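Local coordinates for pirin-like protein YhaK (Escherichia coli, PDB 2VEC), which is a cytoplasmic, redox-sensitive bicupin of the pirin family with a reactive cysteine, and has no quercetin 2,3-dioxygenase activity, at residues Glu112-Ser117 with Ile153-Leu158; Glu149-Gln154 with Ser175-Gln180; Ala167-Ala172 with Gln181-His186. All blocks are in the same frame, centred on the assembly; numbering follows the deposited sequence.

Contact 1 (Glu112-Ser117 with Ile153-Leu158)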
loop_
_atom_site.group_PDB
_atom_site.type_symbol
_atom_site.label_atom_id
_atom_site.label_comp_id
_atom_site.label_asym_id
_atom_site.label_seq_id
_atom_site.Cartn_x
_atom_site.Cartn_y
_atom_site.Cartn_z
ATOM N N GLU A 112 10.023 -5.634 -2.694
ATOM C CA GLU A 112 10.382 -4.242 -2.532
ATOM C C GLU A 112 9.155 -3.362 -2.597
ATOM O O GLU A 112 8.196 -3.694 -3.304
ATOM C CB GLU A 112 11.333 -3.788 -3.629
ATOM C CG GLU A 112 12.741 -4.431 -3.549
ATOM C CD GLU A 112 13.644 -3.914 -4.667
ATOM O OE1 GLU A 112 13.516 -4.404 -5.826
ATOM O OE2 GLU A 112 14.443 -3.005 -4.405
ATOM N N ALA A 113 9.226 -2.248 -1.872
ATOM C CA ALA A 113 8.252 -1.171 -1.963
ATOM C C ALA A 113 8.955 0.075 -2.531
ATOM O O ALA A 113 10.127 0.368 -2.205
ATOM C CB ALA A 113 7.639 -0.882 -0.557
ATOM N N LEU A 114 8.245 0.798 -3.380
ATOM C CA LEU A 114 8.806 1.937 -4.099
ATOM C C LEU A 114 7.882 3.129 -3.859
ATOM O O LEU A 114 6.670 2.990 -4.057
ATOM C CB LEU A 114 8.830 1.587 -5.595
ATOM C CG LEU A 114 8.974 2.677 -6.673
ATOM C CD1 LEU A 114 10.362 3.352 -6.603
ATOM C CD2 LEU A 114 8.818 2.057 -8.027
ATOM N N LEU A 115 8.442 4.281 -3.507
ATOM C CA LEU A 115 7.662 5.508 -3.443
ATOM C C LEU A 115 8.110 6.499 -4.534
ATOM O O LEU A 115 9.284 6.848 -4.638
ATOM C CB LEU A 115 7.767 6.161 -2.051
ATOM C CG LEU A 115 6.992 7.476 -1.900
ATOM C CD1 LEU A 115 5.467 7.238 -1.831
ATOM C CD2 LEU A 115 7.432 8.275 -0.670
ATOM N N LEU A 116 7.172 6.938 -5.365
ATOM C CA LEU A 116 7.449 8.013 -6.332
ATOM C C LEU A 116 6.739 9.255 -5.854
ATOM O O LEU A 116 5.511 9.251 -5.752
ATOM C CB LEU A 116 6.935 7.596 -7.724
ATOM C CG LEU A 116 7.503 6.276 -8.251
ATOM C CD1 LEU A 116 6.774 5.865 -9.534
ATOM C CD2 LEU A 116 9.003 6.470 -8.521
ATOM N N SER A 117 7.510 10.300 -5.554
ATOM C CA SER A 117 6.950 11.582 -5.079
ATOM C C SER A 117 6.847 12.379 -6.344
ATOM O O SER A 117 7.863 12.857 -6.853
ATOM C CB SER A 117 7.872 12.238 -4.058
ATOM O OG SER A 117 7.851 11.434 -2.879
ATOM N N ILE A 153 12.512 9.461 -5.608
ATOM C CA ILE A 153 12.394 8.004 -5.632
ATOM C C ILE A 153 13.044 7.432 -4.377
ATOM O O ILE A 153 14.194 7.791 -4.042
ATOM C CB ILE A 153 13.147 7.440 -6.873
ATOM C CG1 ILE A 153 12.473 7.875 -8.183
ATOM C CG2 ILE A 153 13.312 5.871 -6.800
ATOM C CD1 ILE A 153 13.330 7.627 -9.436
ATOM N N GLN A 154 12.313 6.577 -3.673
ATOM C CA GLN A 154 12.869 5.803 -2.564
ATOM C C GLN A 154 12.412 4.367 -2.726
ATOM O O GLN A 154 11.284 4.107 -3.220
ATOM C CB GLN A 154 12.335 6.313 -1.245
ATOM C CG GLN A 154 12.657 7.783 -0.978
ATOM C CD GLN A 154 11.846 8.292 0.188
ATOM O OE1 GLN A 154 12.195 8.061 1.347
ATOM N NE2 GLN A 154 10.744 8.957 -0.108
ATOM N N LYS A 155 13.242 3.435 -2.270
ATOM C CA LYS A 155 12.830 2.035 -2.218
ATOM C C LYS A 155 13.116 1.464 -0.841
ATOM O O LYS A 155 14.031 1.932 -0.171
ATOM C CB LYS A 155 13.652 1.234 -3.226
ATOM C CG LYS A 155 13.229 1.382 -4.667
ATOM C CD LYS A 155 13.705 0.157 -5.487
ATOM C CE LYS A 155 15.219 0.012 -5.585
ATOM N NZ LYS A 155 15.502 -1.247 -6.411
ATOM N N LEU A 156 12.383 0.413 -0.465
ATOM C CA LEU A 156 12.547 -0.281 0.808
ATOM C C LEU A 156 12.409 -1.785 0.591
ATOM O O LEU A 156 11.505 -2.261 -0.114
ATOM C CB LEU A 156 11.489 0.201 1.843
ATOM C CG LEU A 156 11.356 -0.543 3.200
ATOM C CD1 LEU A 156 10.998 0.424 4.302
ATOM C CD2 LEU A 156 10.273 -1.657 3.129
ATOM N N ALA A 157 13.313 -2.554 1.174
ATOM C CA ALA A 157 13.210 -3.989 1.105
ATOM C C ALA A 157 12.311 -4.514 2.239
ATOM O O ALA A 157 12.638 -4.352 3.414
ATOM C CB ALA A 157 14.625 -4.650 1.179
ATOM N N LEU A 158 11.218 -5.173 1.888
ATOM C CA LEU A 158 10.283 -5.690 2.911
ATOM C C LEU A 158 10.932 -6.801 3.705
ATOM O O LEU A 158 11.467 -7.766 3.126
ATOM C CB LEU A 158 8.982 -6.205 2.277
ATOM C CG LEU A 158 8.217 -5.165 1.486
ATOM C CD1 LEU A 158 7.047 -5.875 0.767
ATOM C CD2 LEU A 158 7.664 -4.102 2.424
HETATM O O HOH W 1 9.902 9.168 -2.940
#
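Ala113 and Leu156 exchange backbone hydrogen bonds in both directions, Ala113 N to Leu156 O at 2.9 Å and Leu156 N to Ala113 O at 2.8 Å. Leu115 and Gln154 repeat the exchange two residues on, with Gln154 N to Leu115 O longer at 3.2 Å. Between and beyond them lie the non-hydrogen-bonded pairs Glu112-Ala157, Leu114-Lys155 and Leu116-Ile153, where CA-H...O contacts add to the ladder. Strand 153-157 is the border of an antiparallel cupin sheet, with strand 85-93 on the other flank of 112-116. Apolar contacts gather round Ile153: its CG2 meets Leu114 CD1 at 3.9 Å, and its CG1 lies alongside Leu116 CD2 at 3.8 Å. On the same face is the ionic contact, a diagonal salt bridge. The Lys155 chain, bent at chi3 (-65°), brings NZ to 2.9 Å from Glu112 OE2, on the syn side and 18° out of the carboxylate plane. On the reverse face Leu115 CD2 lies 3.4 Å from Gln154 NE2; that amide reaches on to Gln177, and a water joins its NE2 to Leu115 O and Ser117 OG. Glu112 OE1 also accepts from Ser109 N, and Lys155 NZ also donates to Gln107 O, so the exposed lysine's end is probably held in place on the sheet rather than swinging freely in solvent.

Contact 2 (Glu149-Gln154 with Ser175-Gln180)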
loop_
_atom_site.group_PDB
_atom_site.type_symbol
_atom_site.label_atom_id
_atom_site.label_comp_id
_atom_site.label_asym_id
_atom_site.label_seq_id
_atom_site.Cartn_x
_atom_site.Cartn_y
_atom_site.Cartn_z
ATOM N N GLU A 149 8.951 19.267 0.173
ATOM C CA GLU A 149 10.176 18.559 -0.239
ATOM C C GLU A 149 10.030 17.069 0.049
ATOM O O GLU A 149 9.486 16.666 1.078
ATOM C CB GLU A 149 11.434 19.102 0.477
ATOM C CG GLU A 149 11.832 20.575 0.153
ATOM C CD GLU A 149 12.998 21.089 1.012
ATOM O OE1 GLU A 149 13.820 20.248 1.469
ATOM O OE2 GLU A 149 13.124 22.339 1.220
ATOM N N ASN A 150 10.499 16.237 -0.881
ATOM C CA ASN A 150 10.588 14.805 -0.650
ATOM C C ASN A 150 11.462 14.201 -1.747
ATOM O O ASN A 150 11.424 14.677 -2.877
ATOM C CB ASN A 150 9.208 14.150 -0.670
ATOM C CG ASN A 150 9.104 13.008 0.331
ATOM O OD1 ASN A 150 9.553 13.150 1.485
ATOM N ND2 ASN A 150 8.487 11.905 -0.075
ATOM N N PRO A 151 12.227 13.136 -1.434
ATOM C CA PRO A 151 13.060 12.570 -2.509
ATOM C C PRO A 151 12.163 12.073 -3.652
ATOM O O PRO A 151 11.067 11.594 -3.391
ATOM C CB PRO A 151 13.742 11.365 -1.831
ATOM C CG PRO A 151 13.681 11.624 -0.405
ATOM C CD PRO A 151 12.352 12.357 -0.189
ATOM N N LEU A 152 12.603 12.218 -4.902
ATOM C CA LEU A 152 11.813 11.757 -6.061
ATOM C C LEU A 152 11.510 10.262 -5.986
ATOM O O LEU A 152 10.395 9.838 -6.281
ATOM C CB LEU A 152 12.567 12.043 -7.382
ATOM C CG LEU A 152 12.646 13.511 -7.812
ATOM C CD1 LEU A 152 13.267 13.594 -9.192
ATOM C CD2 LEU A 152 11.282 14.158 -7.800
ATOM N N ILE A 153 12.512 9.461 -5.608
ATOM C CA ILE A 153 12.394 8.004 -5.632
ATOM C C ILE A 153 13.044 7.432 -4.377
ATOM O O ILE A 153 14.194 7.791 -4.042
ATOM C CB ILE A 153 13.147 7.440 -6.873
ATOM C CG1 ILE A 153 12.473 7.875 -8.183
ATOM C CG2 ILE A 153 13.312 5.871 -6.800
ATOM C CD1 ILE A 153 13.330 7.627 -9.436
ATOM N N GLN A 154 12.313 6.577 -3.673
ATOM C CA GLN A 154 12.869 5.803 -2.564
ATOM C C GLN A 154 12.412 4.367 -2.726
ATOM O O GLN A 154 11.284 4.107 -3.220
ATOM C CB GLN A 154 12.335 6.313 -1.245
ATOM C CG GLN A 154 12.657 7.783 -0.978
ATOM C CD GLN A 154 11.846 8.292 0.188
ATOM O OE1 GLN A 154 12.195 8.061 1.347
ATOM N NE2 GLN A 154 10.744 8.957 -0.108
ATOM N N SER A 175 12.164 3.558 7.469
ATOM C CA SER A 175 10.977 3.447 6.604
ATOM C C SER A 175 11.082 4.477 5.466
ATOM O O SER A 175 11.839 5.459 5.581
ATOM C CB SER A 175 9.678 3.676 7.409
ATOM O OG SER A 175 9.706 4.911 8.123
ATOM N N LEU A 176 10.330 4.261 4.372
ATOM C CA LEU A 176 10.174 5.275 3.302
ATOM C C LEU A 176 9.696 6.572 3.929
ATOM O O LEU A 176 8.846 6.562 4.824
ATOM C CB LEU A 176 9.114 4.838 2.271
ATOM C CG LEU A 176 9.424 3.531 1.494
ATOM C CD1 LEU A 176 8.115 2.911 0.882
ATOM C CD2 LEU A 176 10.539 3.712 0.395
ATOM N N GLN A 177 10.230 7.685 3.467
ATOM C CA GLN A 177 9.813 8.983 4.029
ATOM C C GLN A 177 8.668 9.528 3.185
ATOM O O GLN A 177 8.836 9.760 1.993
ATOM C CB GLN A 177 10.982 9.945 4.023
ATOM C CG GLN A 177 10.618 11.331 4.498
ATOM C CD GLN A 177 11.852 12.190 4.559
ATOM O OE1 GLN A 177 12.751 11.919 5.338
ATOM N NE2 GLN A 177 11.939 13.176 3.676
ATOM N N LEU A 178 7.526 9.787 3.815
ATOM C CA LEU A 178 6.374 10.382 3.123
ATOM C C LEU A 178 6.273 11.880 3.377
ATOM O O LEU A 178 6.685 12.376 4.434
ATOM C CB LEU A 178 5.091 9.711 3.613
ATOM C CG LEU A 178 4.973 8.199 3.372
ATOM C CD1 LEU A 178 3.644 7.722 4.056
ATOM C CD2 LEU A 178 4.958 7.878 1.905
ATOM N N ARG A 179 5.709 12.617 2.425
ATOM C CA ARG A 179 5.393 14.018 2.679
ATOM C C ARG A 179 3.910 14.194 3.068
ATOM O O ARG A 179 3.392 15.313 3.037
ATOM C CB ARG A 179 5.772 14.891 1.479
ATOM C CG ARG A 179 5.175 14.468 0.164
ATOM C CD ARG A 179 5.562 15.457 -0.888
ATOM N NE ARG A 179 5.206 14.970 -2.212
ATOM C CZ ARG A 179 5.562 15.557 -3.349
ATOM N NH1 ARG A 179 6.281 16.706 -3.350
ATOM N NH2 ARG A 179 5.171 14.991 -4.491
ATOM N N GLN A 180 3.268 13.081 3.429
ATOM C CA GLN A 180 1.955 13.054 4.107
ATOM C C GLN A 180 2.159 12.597 5.543
ATOM O O GLN A 180 3.150 11.914 5.838
ATOM C CB GLN A 180 0.991 12.046 3.461
ATOM C CG GLN A 180 0.660 12.350 2.008
ATOM C CD GLN A 180 1.776 11.896 1.021
ATOM O OE1 GLN A 180 2.586 11.033 1.329
ATOM N NE2 GLN A 180 1.804 12.507 -0.155
#
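Two side-chain amides converge on Gln177 O: Asn150 ND2 at 3.0 Å and Gln154 NE2 at 2.9 Å. Gln154 NE2 arrives in the carbonyl plane, on a lone pair, whereas Asn150 ND2 is tilted 29° from that plane. The Gln154 amide also accepts, its OE1 taking Gln177 N at 2.9 Å, so one side chain grips both the N-H and the C=O of a single residue, much as a neighbouring strand would. Gln177 answers with its own amide. Its extended chain, with CG anti to the backbone N (chi1 176°), slides past Asn150 in the opposite direction and delivers NE2 to Asn150 OD1 at 3.2 Å. Asn150 ND2 additionally reaches Ser117 OG, which helps fix how the amide is turned. Next to this amide network, Leu176 CD2 packs against Gln154 CB at 3.6 Å. In the bicupin fold the contact joins two sheet borders: 149-154 leads into the outer strand 153-157 of one sheet, and 176-177 is an outer strand of a sheet in the second half of the chain. No backbone-to-backbone hydrogen bond links the segments; amide side chains do the bridging. The aliphatic part of Arg179 packs on Asn150, CD lying 3.9 Å from Asn150 CB, while its guanidinium is firmly held elsewhere, by a salt bridge to Asp86 and by the carbonyls of Arg148 and Thr118. Toward solvent the fit slackens. Exposed Pro151 approaches only loosely, its CD 4.0 Å from Gln177 NE2, and exposed Glu149, whose CB points away from 175-180, makes its nearest approach through its carbonyl oxygen, 4.1 Å from Arg179 CB.

Contact 3 (Ala167-Ala172 with Gln181-His186)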
loop_
_atom_site.group_PDB
_atom_site.type_symbol
_atom_site.label_atom_id
_atom_site.label_comp_id
_atom_site.label_asym_id
_atom_site.label_seq_id
_atom_site.Cartn_x
_atom_site.Cartn_y
_atom_site.Cartn_z
ATOM N N ALA A 167 6.479 2.975 5.755
ATOM C CA ALA A 167 6.508 4.394 5.361
ATOM C C ALA A 167 5.996 5.261 6.498
ATOM O O ALA A 167 5.065 4.852 7.207
ATOM C CB ALA A 167 5.666 4.606 4.083
ATOM N N SER A 168 6.576 6.454 6.662
ATOM C CA SER A 168 6.177 7.344 7.719
ATOM C C SER A 168 6.610 8.772 7.364
ATOM O O SER A 168 7.363 8.979 6.386
ATOM C CB SER A 168 6.871 6.916 9.009
ATOM O OG SER A 168 8.297 6.936 8.834
ATOM N N PRO A 169 6.116 9.761 8.129
ATOM C CA PRO A 169 6.393 11.166 7.859
ATOM C C PRO A 169 7.886 11.503 7.907
ATOM O O PRO A 169 8.334 12.378 7.149
ATOM C CB PRO A 169 5.612 11.906 8.962
ATOM C CG PRO A 169 4.509 10.985 9.306
ATOM C CD PRO A 169 5.148 9.595 9.226
ATOM N N GLU A 170 8.639 10.821 8.771
ATOM C CA GLU A 170 10.050 11.140 8.941
ATOM C C GLU A 170 10.982 9.999 8.576
ATOM O O GLU A 170 12.191 10.129 8.759
ATOM C CB GLU A 170 10.339 11.596 10.381
ATOM C CG GLU A 170 9.549 12.825 10.797
ATOM C CD GLU A 170 9.708 14.029 9.848
ATOM O OE1 GLU A 170 10.828 14.298 9.373
ATOM O OE2 GLU A 170 8.692 14.715 9.579
ATOM N N GLY A 171 10.434 8.893 8.062
ATOM C CA GLY A 171 11.233 7.723 7.711
ATOM C C GLY A 171 11.772 7.020 8.951
ATOM O O GLY A 171 12.858 6.446 8.913
ATOM N N ALA A 172 11.019 7.080 10.049
ATOM C CA ALA A 172 11.406 6.453 11.309
ATOM C C ALA A 172 11.669 4.966 11.125
ATOM O O ALA A 172 11.013 4.305 10.309
ATOM C CB ALA A 172 10.294 6.647 12.362
ATOM N N GLN A 181 1.204 12.942 6.420
ATOM C CA GLN A 181 1.219 12.491 7.829
ATOM C C GLN A 181 0.568 11.116 7.941
ATOM O O GLN A 181 -0.513 10.950 8.524
ATOM C CB GLN A 181 0.488 13.494 8.734
ATOM C CG GLN A 181 1.247 14.749 9.005
ATOM C CD GLN A 181 2.644 14.504 9.547
ATOM O OE1 GLN A 181 3.622 14.912 8.927
ATOM N NE2 GLN A 181 2.746 13.810 10.707
ATOM N N VAL A 182 1.206 10.129 7.317
ATOM C CA VAL A 182 0.625 8.814 7.150
ATOM C C VAL A 182 1.654 7.783 7.640
ATOM O O VAL A 182 2.866 7.993 7.464
ATOM C CB VAL A 182 0.293 8.545 5.623
ATOM C CG1 VAL A 182 0.046 7.064 5.316
ATOM C CG2 VAL A 182 -0.893 9.395 5.227
ATOM N N TRP A 183 1.193 6.737 8.327
ATOM C CA TRP A 183 2.126 5.658 8.730
ATOM C C TRP A 183 1.597 4.398 8.094
ATOM O O TRP A 183 0.416 4.077 8.247
ATOM C CB TRP A 183 2.221 5.473 10.254
ATOM C CG TRP A 183 3.022 6.553 10.979
ATOM C CD1 TRP A 183 4.287 6.427 11.500
ATOM C CD2 TRP A 183 2.590 7.874 11.306
ATOM N NE1 TRP A 183 4.671 7.593 12.119
ATOM C CE2 TRP A 183 3.636 8.494 12.031
ATOM C CE3 TRP A 183 1.407 8.586 11.097
ATOM C CZ2 TRP A 183 3.558 9.807 12.497
ATOM C CZ3 TRP A 183 1.324 9.914 11.572
ATOM C CH2 TRP A 183 2.397 10.506 12.268
ATOM N N LEU A 184 2.466 3.684 7.391
ATOM C CA LEU A 184 2.014 2.501 6.624
ATOM C C LEU A 184 2.756 1.301 7.144
ATOM O O LEU A 184 3.994 1.340 7.249
ATOM C CB LEU A 184 2.374 2.665 5.147
ATOM C CG LEU A 184 2.030 1.516 4.189
ATOM C CD1 LEU A 184 0.487 1.199 4.222
ATOM C CD2 LEU A 184 2.459 1.805 2.710
ATOM N N HIS A 185 2.000 0.255 7.451
ATOM C CA HIS A 185 2.555 -0.957 8.037
ATOM C C HIS A 185 2.231 -2.123 7.118
ATOM O O HIS A 185 1.099 -2.217 6.595
ATOM C CB HIS A 185 1.933 -1.240 9.412
ATOM C CG HIS A 185 2.046 -0.093 10.380
ATOM N ND1 HIS A 185 3.073 0.004 11.294
ATOM C CD2 HIS A 185 1.247 0.975 10.598
ATOM C CE1 HIS A 185 2.912 1.090 12.029
ATOM N NE2 HIS A 185 1.808 1.699 11.627
ATOM N N HIS A 186 3.211 -3.005 6.974
ATOM C CA HIS A 186 3.087 -4.266 6.217
ATOM C C HIS A 186 3.093 -5.391 7.225
ATOM O O HIS A 186 3.974 -5.443 8.080
ATOM C CB HIS A 186 4.250 -4.409 5.237
ATOM C CG HIS A 186 4.180 -5.668 4.390
ATOM N ND1 HIS A 186 5.218 -6.567 4.317
ATOM C CD2 HIS A 186 3.212 -6.148 3.565
ATOM C CE1 HIS A 186 4.884 -7.577 3.526
ATOM N NE2 HIS A 186 3.679 -7.337 3.029
#
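Pro169 packs against one face of the Trp183 indole where strand 163-168 of the C-terminal cupin domain ends beside its antiparallel neighbour 183-189. Its CD sits 3.6 Å from the centroid of the five-membered ring and 20° off the normal, a CH-pi contact; on the same face CG extends over the six-membered ring, 3.5 Å from Trp183 CZ2. The indole reaches across because its CG stands anti to the carbonyl carbon (chi1 -75°), and His200 stacks on the ring as well. Ser168 CB meets the indole obliquely, 3.6 Å from Trp183 CD1, while the serine hydroxyl is bonded to Ser175 OG. Gln181 crosses the proline at about a right angle: bent at chi2 (-53°), its chain folds back to set OE1 3.6 Å from Pro169 CB. Within the paired part of the strands, Ala167 and Leu184 form a hydrogen-bonded antiparallel pair, with Leu184 N to Ala167 O at 2.9 Å and a weak return bond. Their side chains share a sheet face that also packs on Leu88. Val182 O is buried here without a hydrogen-bonding partner in the model; its nearest neighbours across the contact are Pro169 CD at 3.3 Å and Ser168 CA, a CA-H...O contact at 3.4 Å.

In the fold
Going from the N terminus, the first of the segments reached is 112-117; contact 1 closes a 35-residue loop when the chain returns as strand 153-157 at the border of the same sheet. Contact 2 opens on the approach to that strand, shares Ile153 and Gln154 with contact 1, and closes 20 residues later at 175-180. Contact 3 begins inside this second loop and closes over eight residues, ending beyond it, so contacts 2 and 3 cross. Contact 1 lies in a sheet of the first cupin half, contact 3 in one of the C-terminal cupin domain, and contact 2 bridges their edges. Backbone bonds connect Ser117 with Leu152 and Ser168 with Leu178.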